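Local coordinates for thioredoxin-like protein (PDB 4FO5), which is of unestablished function but, as a thioredoxin-like member of the AhpC/TSA family, may act as an oxidoreductase, at residues R48-N59 with T83-Q94; K113-N121 with A129-I139. All blocks are in the same frame, centred on the assembly; numbering follows the deposited sequence.

Contact 1 (R48-N59 with T83-Q94)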
loop_
_atom_site.group_PDB
_atom_site.type_symbol
_atom_site.label_atom_id
_atom_site.label_comp_id
_atom_site.label_asym_id
_atom_site.label_seq_id
_atom_site.Cartn_x
_atom_site.Cartn_y
_atom_site.Cartn_z
ATOM N N ARG A 48 -11.248 -0.330 3.692
ATOM C CA ARG A 48 -11.058 0.557 4.829
ATOM C C ARG A 48 -10.712 -0.238 6.090
ATOM O O ARG A 48 -9.790 0.145 6.799
ATOM C CB ARG A 48 -12.305 1.411 5.040
ATOM C CG ARG A 48 -12.067 2.527 6.034
ATOM C CD ARG A 48 -13.312 3.308 6.284
ATOM N NE ARG A 48 -13.194 4.102 7.499
ATOM C CZ ARG A 48 -14.125 4.943 7.937
ATOM N NH1 ARG A 48 -15.252 5.106 7.257
ATOM N NH2 ARG A 48 -13.930 5.635 9.050
ATOM N N ALA A 49 -11.425 -1.345 6.375
ATOM C CA ALA A 49 -11.113 -2.151 7.569
ATOM C C ALA A 49 -9.750 -2.843 7.432
ATOM O O ALA A 49 -9.021 -2.894 8.410
ATOM C CB ALA A 49 -12.202 -3.181 7.830
ATOM N N ARG A 50 -9.383 -3.347 6.237
ATOM C CA ARG A 50 -8.059 -3.973 6.024
ATOM C C ARG A 50 -6.941 -2.975 6.237
ATOM O O ARG A 50 -5.889 -3.313 6.786
ATOM C CB ARG A 50 -7.930 -4.548 4.601
ATOM C CG ARG A 50 -8.775 -5.785 4.347
ATOM C CD ARG A 50 -8.355 -6.496 3.051
ATOM N NE ARG A 50 -8.411 -5.634 1.859
ATOM C CZ ARG A 50 -9.506 -5.408 1.138
ATOM N NH1 ARG A 50 -10.668 -5.956 1.486
ATOM N NH2 ARG A 50 -9.454 -4.617 0.074
ATOM N N ASN A 51 -7.180 -1.721 5.823
ATOM C CA ASN A 51 -6.216 -0.639 5.974
ATOM C C ASN A 51 -5.841 -0.411 7.452
ATOM O O ASN A 51 -4.656 -0.331 7.770
ATOM C CB ASN A 51 -6.764 0.647 5.372
ATOM C CG ASN A 51 -5.696 1.698 5.251
ATOM O OD1 ASN A 51 -4.557 1.400 4.914
ATOM N ND2 ASN A 51 -6.028 2.937 5.548
ATOM N N VAL A 52 -6.849 -0.362 8.345
ATOM C CA VAL A 52 -6.660 -0.173 9.783
ATOM C C VAL A 52 -5.873 -1.342 10.345
ATOM O O VAL A 52 -4.945 -1.132 11.121
ATOM C CB VAL A 52 -8.030 0.003 10.511
ATOM C CG1 VAL A 52 -7.883 -0.052 12.029
ATOM C CG2 VAL A 52 -8.711 1.299 10.083
ATOM N N GLN A 53 -6.237 -2.575 9.963
ATOM C CA GLN A 53 -5.580 -3.762 10.492
ATOM C C GLN A 53 -4.146 -3.839 10.024
ATOM O O GLN A 53 -3.269 -4.091 10.849
ATOM C CB GLN A 53 -6.359 -5.034 10.162
ATOM C CG GLN A 53 -7.748 -5.088 10.839
ATOM C CD GLN A 53 -7.757 -4.862 12.342
ATOM O OE1 GLN A 53 -7.008 -5.499 13.097
ATOM N NE2 GLN A 53 -8.648 -3.977 12.822
ATOM N N LEU A 54 -3.886 -3.546 8.746
ATOM C CA LEU A 54 -2.508 -3.538 8.227
ATOM C C LEU A 54 -1.651 -2.434 8.882
ATOM O O LEU A 54 -0.548 -2.733 9.335
ATOM C CB LEU A 54 -2.478 -3.384 6.695
ATOM C CG LEU A 54 -3.023 -4.581 5.890
ATOM C CD1 LEU A 54 -3.318 -4.167 4.455
ATOM C CD2 LEU A 54 -2.079 -5.789 5.944
ATOM N N ALA A 55 -2.149 -1.176 8.945
ATOM C CA ALA A 55 -1.396 -0.064 9.561
ATOM C C ALA A 55 -1.027 -0.391 11.015
ATOM O O ALA A 55 0.114 -0.149 11.406
ATOM C CB ALA A 55 -2.182 1.236 9.484
ATOM N N ASN A 56 -1.955 -0.997 11.796
ATOM C CA ASN A 56 -1.625 -1.331 13.181
ATOM C C ASN A 56 -0.618 -2.506 13.241
ATOM O O ASN A 56 0.206 -2.530 14.151
ATOM C CB ASN A 56 -2.884 -1.575 14.013
ATOM C CG ASN A 56 -3.570 -0.261 14.335
ATOM O OD1 ASN A 56 -3.188 0.465 15.260
ATOM N ND2 ASN A 56 -4.503 0.144 13.505
ATOM N N GLU A 57 -0.622 -3.421 12.264
ATOM C CA GLU A 57 0.358 -4.499 12.244
ATOM C C GLU A 57 1.773 -3.966 11.963
ATOM O O GLU A 57 2.723 -4.461 12.550
ATOM C CB GLU A 57 -0.022 -5.541 11.189
ATOM C CG GLU A 57 0.573 -6.911 11.451
ATOM C CD GLU A 57 0.032 -7.666 12.655
ATOM O OE1 GLU A 57 -1.065 -7.330 13.162
ATOM O OE2 GLU A 57 0.750 -8.572 13.130
ATOM N N VAL A 58 1.899 -2.975 11.057
ATOM C CA VAL A 58 3.173 -2.362 10.645
ATOM C C VAL A 58 3.791 -1.642 11.835
ATOM O O VAL A 58 5.010 -1.696 11.991
ATOM C CB VAL A 58 3.034 -1.447 9.392
ATOM C CG1 VAL A 58 4.333 -0.689 9.088
ATOM C CG2 VAL A 58 2.618 -2.259 8.174
ATOM N N ASN A 59 2.951 -1.068 12.733
ATOM C CA ASN A 59 3.403 -0.389 13.957
ATOM C C ASN A 59 4.159 -1.335 14.908
ATOM O O ASN A 59 4.842 -0.844 15.810
ATOM C CB ASN A 59 2.230 0.292 14.704
ATOM C CG ASN A 59 1.795 1.610 14.091
ATOM O OD1 ASN A 59 2.588 2.359 13.506
ATOM N ND2 ASN A 59 0.519 1.934 14.225
ATOM N N THR A 83 -11.620 10.431 7.337
ATOM C CA THR A 83 -11.527 8.971 7.482
ATOM C C THR A 83 -10.254 8.564 8.242
ATOM O O THR A 83 -10.335 7.795 9.195
ATOM C CB THR A 83 -11.613 8.273 6.100
ATOM O OG1 THR A 83 -12.817 8.676 5.441
ATOM C CG2 THR A 83 -11.620 6.775 6.211
ATOM N N VAL A 84 -9.088 9.090 7.828
ATOM C CA VAL A 84 -7.792 8.781 8.442
ATOM C C VAL A 84 -7.787 9.264 9.922
ATOM O O VAL A 84 -7.262 8.559 10.791
ATOM C CB VAL A 84 -6.652 9.374 7.569
ATOM C CG1 VAL A 84 -5.315 9.304 8.274
ATOM C CG2 VAL A 84 -6.574 8.630 6.238
ATOM N N LYS A 85 -8.467 10.400 10.207
ATOM C CA LYS A 85 -8.628 10.948 11.555
ATOM C C LYS A 85 -9.520 10.002 12.383
ATOM O O LYS A 85 -9.102 9.580 13.462
ATOM C CB LYS A 85 -9.205 12.375 11.490
ATOM C CG LYS A 85 -9.287 13.099 12.839
ATOM N N ILE A 86 -10.693 9.605 11.848
ATOM C CA ILE A 86 -11.631 8.674 12.523
ATOM C C ILE A 86 -10.968 7.304 12.816
ATOM O O ILE A 86 -11.146 6.755 13.912
ATOM C CB ILE A 86 -12.941 8.495 11.697
ATOM C CG1 ILE A 86 -13.831 9.758 11.798
ATOM C CG2 ILE A 86 -13.736 7.244 12.137
ATOM C CD1 ILE A 86 -14.769 9.999 10.592
ATOM N N ASP A 87 -10.202 6.774 11.841
ATOM C CA ASP A 87 -9.560 5.470 11.936
ATOM C C ASP A 87 -8.264 5.511 12.769
ATOM O O ASP A 87 -7.707 4.457 13.076
ATOM C CB ASP A 87 -9.313 4.905 10.521
ATOM C CG ASP A 87 -10.604 4.546 9.776
ATOM O OD1 ASP A 87 -11.680 4.483 10.428
ATOM O OD2 ASP A 87 -10.543 4.340 8.545
ATOM N N LYS A 88 -7.810 6.723 13.146
ATOM C CA LYS A 88 -6.636 7.007 14.000
ATOM C C LYS A 88 -5.355 6.387 13.424
ATOM O O LYS A 88 -4.545 5.820 14.158
ATOM C CB LYS A 88 -6.854 6.518 15.460
ATOM C CG LYS A 88 -8.162 6.950 16.135
ATOM C CD LYS A 88 -8.316 6.316 17.527
ATOM C CE LYS A 88 -7.562 7.049 18.621
ATOM N NZ LYS A 88 -7.688 6.373 19.939
ATOM N N LEU A 89 -5.161 6.511 12.125
ATOM C CA LEU A 89 -3.986 5.936 11.469
ATOM C C LEU A 89 -2.808 6.899 11.435
ATOM O O LEU A 89 -3.016 8.108 11.359
ATOM C CB LEU A 89 -4.359 5.514 10.043
ATOM C CG LEU A 89 -5.506 4.487 9.999
ATOM C CD1 LEU A 89 -5.924 4.198 8.587
ATOM C CD2 LEU A 89 -5.132 3.197 10.740
ATOM N N ASP A 90 -1.574 6.345 11.461
ATOM C CA ASP A 90 -0.311 7.071 11.365
ATOM C C ASP A 90 -0.350 7.883 10.073
ATOM O O ASP A 90 -0.378 7.299 8.995
ATOM C CB ASP A 90 0.875 6.064 11.369
ATOM C CG ASP A 90 2.289 6.634 11.388
ATOM O OD1 ASP A 90 2.454 7.848 11.137
ATOM O OD2 ASP A 90 3.243 5.852 11.609
ATOM N N LEU A 91 -0.411 9.219 10.185
ATOM C CA LEU A 91 -0.500 10.094 9.014
ATOM C C LEU A 91 0.712 9.982 8.096
ATOM O O LEU A 91 0.577 10.314 6.919
ATOM C CB LEU A 91 -0.726 11.565 9.402
ATOM C CG LEU A 91 -2.000 11.897 10.204
ATOM C CD1 LEU A 91 -2.085 13.346 10.514
ATOM C CD2 LEU A 91 -3.225 11.566 9.453
ATOM N N SER A 92 1.883 9.523 8.602
ATOM C CA SER A 92 3.071 9.416 7.761
ATOM C C SER A 92 2.917 8.294 6.699
ATOM O O SER A 92 3.587 8.339 5.680
ATOM C CB SER A 92 4.320 9.204 8.613
ATOM O OG SER A 92 4.300 7.965 9.302
ATOM N N THR A 93 2.012 7.337 6.925
ATOM C CA THR A 93 1.777 6.192 6.025
ATOM C C THR A 93 0.493 6.292 5.157
ATOM O O THR A 93 0.190 5.370 4.375
ATOM C CB THR A 93 1.730 4.924 6.885
ATOM O OG1 THR A 93 0.552 4.916 7.699
ATOM C CG2 THR A 93 2.985 4.750 7.743
ATOM N N GLN A 94 -0.246 7.408 5.271
ATOM C CA GLN A 94 -1.506 7.565 4.553
ATOM C C GLN A 94 -1.373 8.638 3.490
ATOM O O GLN A 94 -1.010 9.776 3.780
ATOM C CB GLN A 94 -2.642 7.873 5.534
ATOM C CG GLN A 94 -2.805 6.814 6.656
ATOM C CD GLN A 94 -3.167 5.449 6.135
ATOM O OE1 GLN A 94 -4.105 5.293 5.361
ATOM N NE2 GLN A 94 -2.456 4.418 6.583
HETATM O O HOH W 1 -8.710 3.138 6.851
HETATM O O HOH W 2 -6.121 2.387 14.298
HETATM O O HOH W 3 -1.388 3.508 12.181
#
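Arg-48 reaches from helix 45-58 to Asp-87, in the last turn of helix 77-87. With chi1 at -169° and the chain straight from CB as far as NE, CG passes Asp-87 OD2 at 3.5 Å, and CD passes both that oxygen and Thr-83 CG2 at van der Waals distance. NE donates to the syn lone pair of Asp-87 OD2 at 2.9 Å, while NH2 binds Asp-87 OD1 at 2.9 Å from above the carboxylate plane. This side-on, two-nitrogen salt bridge is twisted, the guanidinium and carboxylate planes standing 43° apart. Thr-83 CG2 sits 3.3 Å above one guanidinium face, near the rim; CZ lies under this Thr-83 methyl, 3.6 Å from CG2, and NH1 only skirts it at 4.1 Å. Ile-86 CG2 meets NH2 at the edge. An alanine in place of Arg-48 would probably leave the Asp-87 carboxylate without its positive mate and open a gap beside the Thr-83 methyl. Further along, Asn-51 ND2 donates almost straight (174°) to Gln-94 OE1 at 3.0 Å, while its OD1 bonds Ser-70 OG. Between these polar groups Leu-89 wedges in: CD2 packs on Ala-55 CB at 3.8 Å and on Val-52, and CD1 lies against the Asn-51 amide. One water joins Arg-48 O, Asn-51 ND2 and Asp-87 OD2. With two arginine nitrogens and a water donating to it, the Asp-87 carboxylate is likely to remain negatively charged, joining helix 45-58 to the end of helix 77-87 by charge and to the loop after it by apolar packing.

Contact 2 (K113-N121 with A129-I139)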
loop_
_atom_site.group_PDB
_atom_site.type_symbol
_atom_site.label_atom_id
_atom_site.label_comp_id
_atom_site.label_asym_id
_atom_site.label_seq_id
_atom_site.Cartn_x
_atom_site.Cartn_y
_atom_site.Cartn_z
ATOM N N LYS A 113 -10.323 -4.501 -10.703
ATOM C CA LYS A 113 -10.472 -5.881 -10.248
ATOM C C LYS A 113 -10.619 -5.922 -8.712
ATOM O O LYS A 113 -10.899 -6.983 -8.146
ATOM C CB LYS A 113 -9.288 -6.742 -10.725
ATOM C CG LYS A 113 -9.418 -7.165 -12.186
ATOM C CD LYS A 113 -8.442 -8.274 -12.532
ATOM C CE LYS A 113 -8.466 -8.613 -14.002
ATOM N NZ LYS A 113 -7.270 -9.402 -14.406
ATOM N N GLY A 114 -10.483 -4.760 -8.076
ATOM C CA GLY A 114 -10.640 -4.599 -6.636
ATOM C C GLY A 114 -9.417 -4.036 -5.941
ATOM O O GLY A 114 -8.297 -4.112 -6.461
ATOM N N PHE A 115 -9.633 -3.460 -4.750
ATOM C CA PHE A 115 -8.578 -2.910 -3.913
ATOM C C PHE A 115 -7.716 -4.049 -3.410
ATOM O O PHE A 115 -8.227 -5.094 -3.016
ATOM C CB PHE A 115 -9.165 -2.083 -2.778
ATOM C CG PHE A 115 -9.748 -0.800 -3.304
ATOM C CD1 PHE A 115 -8.963 0.101 -4.011
ATOM C CD2 PHE A 115 -11.087 -0.504 -3.120
ATOM C CE1 PHE A 115 -9.504 1.291 -4.501
ATOM C CE2 PHE A 115 -11.625 0.688 -3.600
ATOM C CZ PHE A 115 -10.832 1.575 -4.291
ATOM N N LYS A 116 -6.415 -3.859 -3.497
ATOM C CA LYS A 116 -5.413 -4.869 -3.247
ATOM C C LYS A 116 -4.232 -4.259 -2.490
ATOM O O LYS A 116 -4.119 -3.035 -2.406
ATOM C CB LYS A 116 -4.971 -5.349 -4.661
ATOM C CG LYS A 116 -4.205 -6.660 -4.773
ATOM C CD LYS A 116 -4.276 -7.207 -6.202
ATOM C CE LYS A 116 -3.389 -8.409 -6.436
ATOM N NZ LYS A 116 -3.232 -8.713 -7.887
ATOM N N ASN A 117 -3.370 -5.113 -1.930
ATOM C CA ASN A 117 -2.126 -4.719 -1.297
ATOM C C ASN A 117 -0.989 -5.563 -1.894
ATOM O O ASN A 117 -1.226 -6.631 -2.475
ATOM C CB ASN A 117 -2.168 -4.792 0.237
ATOM C CG ASN A 117 -2.060 -6.159 0.878
ATOM O OD1 ASN A 117 -1.260 -7.033 0.494
ATOM N ND2 ASN A 117 -2.777 -6.321 1.969
ATOM N N PHE A 118 0.224 -5.056 -1.787
ATOM C CA PHE A 118 1.410 -5.704 -2.325
ATOM C C PHE A 118 2.568 -5.522 -1.377
ATOM O O PHE A 118 2.809 -4.416 -0.899
ATOM C CB PHE A 118 1.788 -5.093 -3.705
ATOM C CG PHE A 118 0.684 -5.074 -4.733
ATOM C CD1 PHE A 118 -0.211 -4.009 -4.796
ATOM C CD2 PHE A 118 0.503 -6.140 -5.599
ATOM C CE1 PHE A 118 -1.262 -4.014 -5.705
ATOM C CE2 PHE A 118 -0.527 -6.123 -6.542
ATOM C CZ PHE A 118 -1.389 -5.048 -6.603
ATOM N N LEU A 119 3.268 -6.605 -1.083
ATOM C CA LEU A 119 4.500 -6.555 -0.319
ATOM C C LEU A 119 5.638 -6.473 -1.358
ATOM O O LEU A 119 5.804 -7.380 -2.174
ATOM C CB LEU A 119 4.636 -7.758 0.624
ATOM C CG LEU A 119 5.866 -7.757 1.548
ATOM C CD1 LEU A 119 5.873 -6.523 2.472
ATOM C CD2 LEU A 119 5.896 -9.016 2.378
ATOM N N ILE A 120 6.334 -5.341 -1.379
ATOM C CA ILE A 120 7.406 -5.032 -2.309
ATOM C C ILE A 120 8.745 -5.059 -1.559
ATOM O O ILE A 120 8.880 -4.401 -0.522
ATOM C CB ILE A 120 7.117 -3.645 -2.990
ATOM C CG1 ILE A 120 5.695 -3.628 -3.669
ATOM C CG2 ILE A 120 8.221 -3.276 -3.971
ATOM C CD1 ILE A 120 5.126 -2.216 -4.084
ATOM N N ASN A 121 9.757 -5.779 -2.119
ATOM C CA ASN A 121 11.073 -5.877 -1.484
ATOM C C ASN A 121 11.921 -4.620 -1.803
ATOM O O ASN A 121 11.426 -3.712 -2.462
ATOM C CB ASN A 121 11.795 -7.194 -1.862
ATOM C CG ASN A 121 12.301 -7.326 -3.290
ATOM O OD1 ASN A 121 12.286 -6.395 -4.097
ATOM N ND2 ASN A 121 12.751 -8.507 -3.631
ATOM N N ALA A 129 1.126 -10.693 -2.534
ATOM C CA ALA A 129 -0.062 -9.915 -2.889
ATOM C C ALA A 129 -1.157 -10.236 -1.900
ATOM O O ALA A 129 -1.173 -11.353 -1.384
ATOM C CB ALA A 129 -0.509 -10.263 -4.313
ATOM N N ASN A 130 -2.042 -9.273 -1.614
ATOM C CA ASN A 130 -3.182 -9.397 -0.676
ATOM C C ASN A 130 -2.767 -10.096 0.602
ATOM O O ASN A 130 -3.326 -11.130 0.929
ATOM C CB ASN A 130 -4.361 -10.154 -1.325
ATOM C CG ASN A 130 -4.873 -9.462 -2.554
ATOM O OD1 ASN A 130 -5.412 -8.346 -2.484
ATOM N ND2 ASN A 130 -4.653 -10.081 -3.706
ATOM N N VAL A 131 -1.754 -9.551 1.291
ATOM C CA VAL A 131 -1.256 -10.148 2.516
ATOM C C VAL A 131 -2.188 -9.725 3.679
ATOM O O VAL A 131 -2.716 -8.601 3.680
ATOM C CB VAL A 131 0.243 -9.787 2.735
ATOM C CG1 VAL A 131 0.436 -8.424 3.390
ATOM C CG2 VAL A 131 0.964 -10.866 3.513
ATOM N N THR A 132 -2.403 -10.637 4.620
ATOM C CA THR A 132 -3.209 -10.414 5.807
ATOM C C THR A 132 -2.267 -9.862 6.861
ATOM O O THR A 132 -1.054 -10.082 6.722
ATOM C CB THR A 132 -3.854 -11.731 6.285
ATOM O OG1 THR A 132 -2.830 -12.673 6.623
ATOM C CG2 THR A 132 -4.860 -12.295 5.312
ATOM N N PRO A 133 -2.747 -9.233 7.961
ATOM C CA PRO A 133 -1.805 -8.784 9.003
ATOM C C PRO A 133 -0.965 -9.954 9.523
ATOM O O PRO A 133 0.243 -9.818 9.686
ATOM C CB PRO A 133 -2.728 -8.219 10.085
ATOM C CG PRO A 133 -3.944 -7.803 9.347
ATOM C CD PRO A 133 -4.135 -8.860 8.306
ATOM N N GLU A 134 -1.610 -11.115 9.732
ATOM C CA GLU A 134 -1.017 -12.347 10.253
ATOM C C GLU A 134 0.096 -12.842 9.325
ATOM O O GLU A 134 1.225 -13.010 9.792
ATOM C CB GLU A 134 -2.101 -13.428 10.453
ATOM C CG GLU A 134 -3.186 -13.067 11.466
ATOM C CD GLU A 134 -4.212 -12.006 11.089
ATOM O OE1 GLU A 134 -4.527 -11.869 9.883
ATOM O OE2 GLU A 134 -4.727 -11.332 12.013
ATOM N N LYS A 135 -0.190 -12.989 8.012
ATOM C CA LYS A 135 0.825 -13.411 7.030
ATOM C C LYS A 135 1.930 -12.357 6.878
ATOM O O LYS A 135 3.091 -12.744 6.721
ATOM C CB LYS A 135 0.210 -13.752 5.658
ATOM C CG LYS A 135 1.133 -14.590 4.728
ATOM C CD LYS A 135 1.128 -16.064 5.128
ATOM C CE LYS A 135 2.096 -16.940 4.382
ATOM N NZ LYS A 135 2.762 -17.904 5.300
ATOM N N LEU A 136 1.601 -11.042 6.968
ATOM C CA LEU A 136 2.630 -9.997 6.861
ATOM C C LEU A 136 3.693 -10.180 7.969
ATOM O O LEU A 136 4.886 -10.198 7.671
ATOM C CB LEU A 136 2.016 -8.572 6.894
ATOM C CG LEU A 136 2.972 -7.369 6.959
ATOM C CD1 LEU A 136 3.822 -7.219 5.676
ATOM C CD2 LEU A 136 2.216 -6.090 7.229
ATOM N N THR A 137 3.250 -10.405 9.210
ATOM C CA THR A 137 4.128 -10.619 10.367
ATOM C C THR A 137 4.990 -11.887 10.191
ATOM O O THR A 137 6.199 -11.824 10.430
ATOM C CB THR A 137 3.275 -10.656 11.637
ATOM O OG1 THR A 137 2.764 -9.341 11.821
ATOM C CG2 THR A 137 4.056 -11.060 12.867
ATOM N N GLU A 138 4.379 -13.015 9.751
ATOM C CA GLU A 138 5.082 -14.280 9.499
ATOM C C GLU A 138 6.164 -14.089 8.434
ATOM O O GLU A 138 7.263 -14.615 8.586
ATOM C CB GLU A 138 4.100 -15.392 9.090
ATOM N N ILE A 139 5.875 -13.294 7.392
ATOM C CA ILE A 139 6.833 -12.999 6.322
ATOM C C ILE A 139 7.984 -12.093 6.840
ATOM O O ILE A 139 9.150 -12.371 6.560
ATOM C CB ILE A 139 6.130 -12.366 5.079
ATOM C CG1 ILE A 139 5.211 -13.401 4.361
ATOM C CG2 ILE A 139 7.166 -11.807 4.125
ATOM C CD1 ILE A 139 4.163 -12.790 3.430
#
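Lys-116 lays its extended aliphatic chain across the Asn-130 side chain at about a right angle, CG lying 3.1 Å from Asn-130 OD1 and CE 3.4 Å from Asn-130 ND2. The neighbouring Asn-117 makes the polar join. Its chi1 of 77° sets CG between the backbone N and carbonyl carbon, bringing the buried amide alongside the Val-131 backbone: OD1 accepts from Val-131 N at 2.7 Å, and ND2 returns a bond to Val-131 O at 2.9 Å, in the carbonyl plane and on a lone pair. Held from both ends, the amide has its rotation fixed. Asn-117 O also accepts from Asn-130 N (2.9 Å), next to the antiparallel, non-hydrogen-bonded pair Phe-118 and Ala-129. Farther along, Leu-119 reaches the C-terminal helix, its CD2 meeting Ile-139 CG2 tip to tip at 3.5 Å and its CD1 packing on Leu-136 CD1. That helix is started by Thr-132, an N-cap whose OG1 accepts from Lys-135 N. An antiparallel strand pair, 117-120 with 126-129, leading directly into a helix packed back on the sheet is the beta-beta-alpha unit that closes the thioredoxin fold.

In the fold
Contact 1 is complete before contact 2 opens, and their centres lie about 15 Å apart. The first joins helix 45-58 to helix 77-87 on the parallel side of the mixed sheet, reaching its edge strand 94-96; the second belongs to the antiparallel margin, strands 117-120 and 126-129, with helix 133-140. Helix 45-58 bridges them: Glu-57 OE2 lies 2.5 Å from Thr-137 OG1, a probable hydrogen bond, and Leu-54 CD1 packs 3.3 Å from Asn-117 ND2. Strand 34-40, central in the sheet, touches Asn-51 through Trp-40 and Asn-117 through Asn-38. The parallel and antiparallel halves of the thioredoxin-like domain are thus tied together through shared elements.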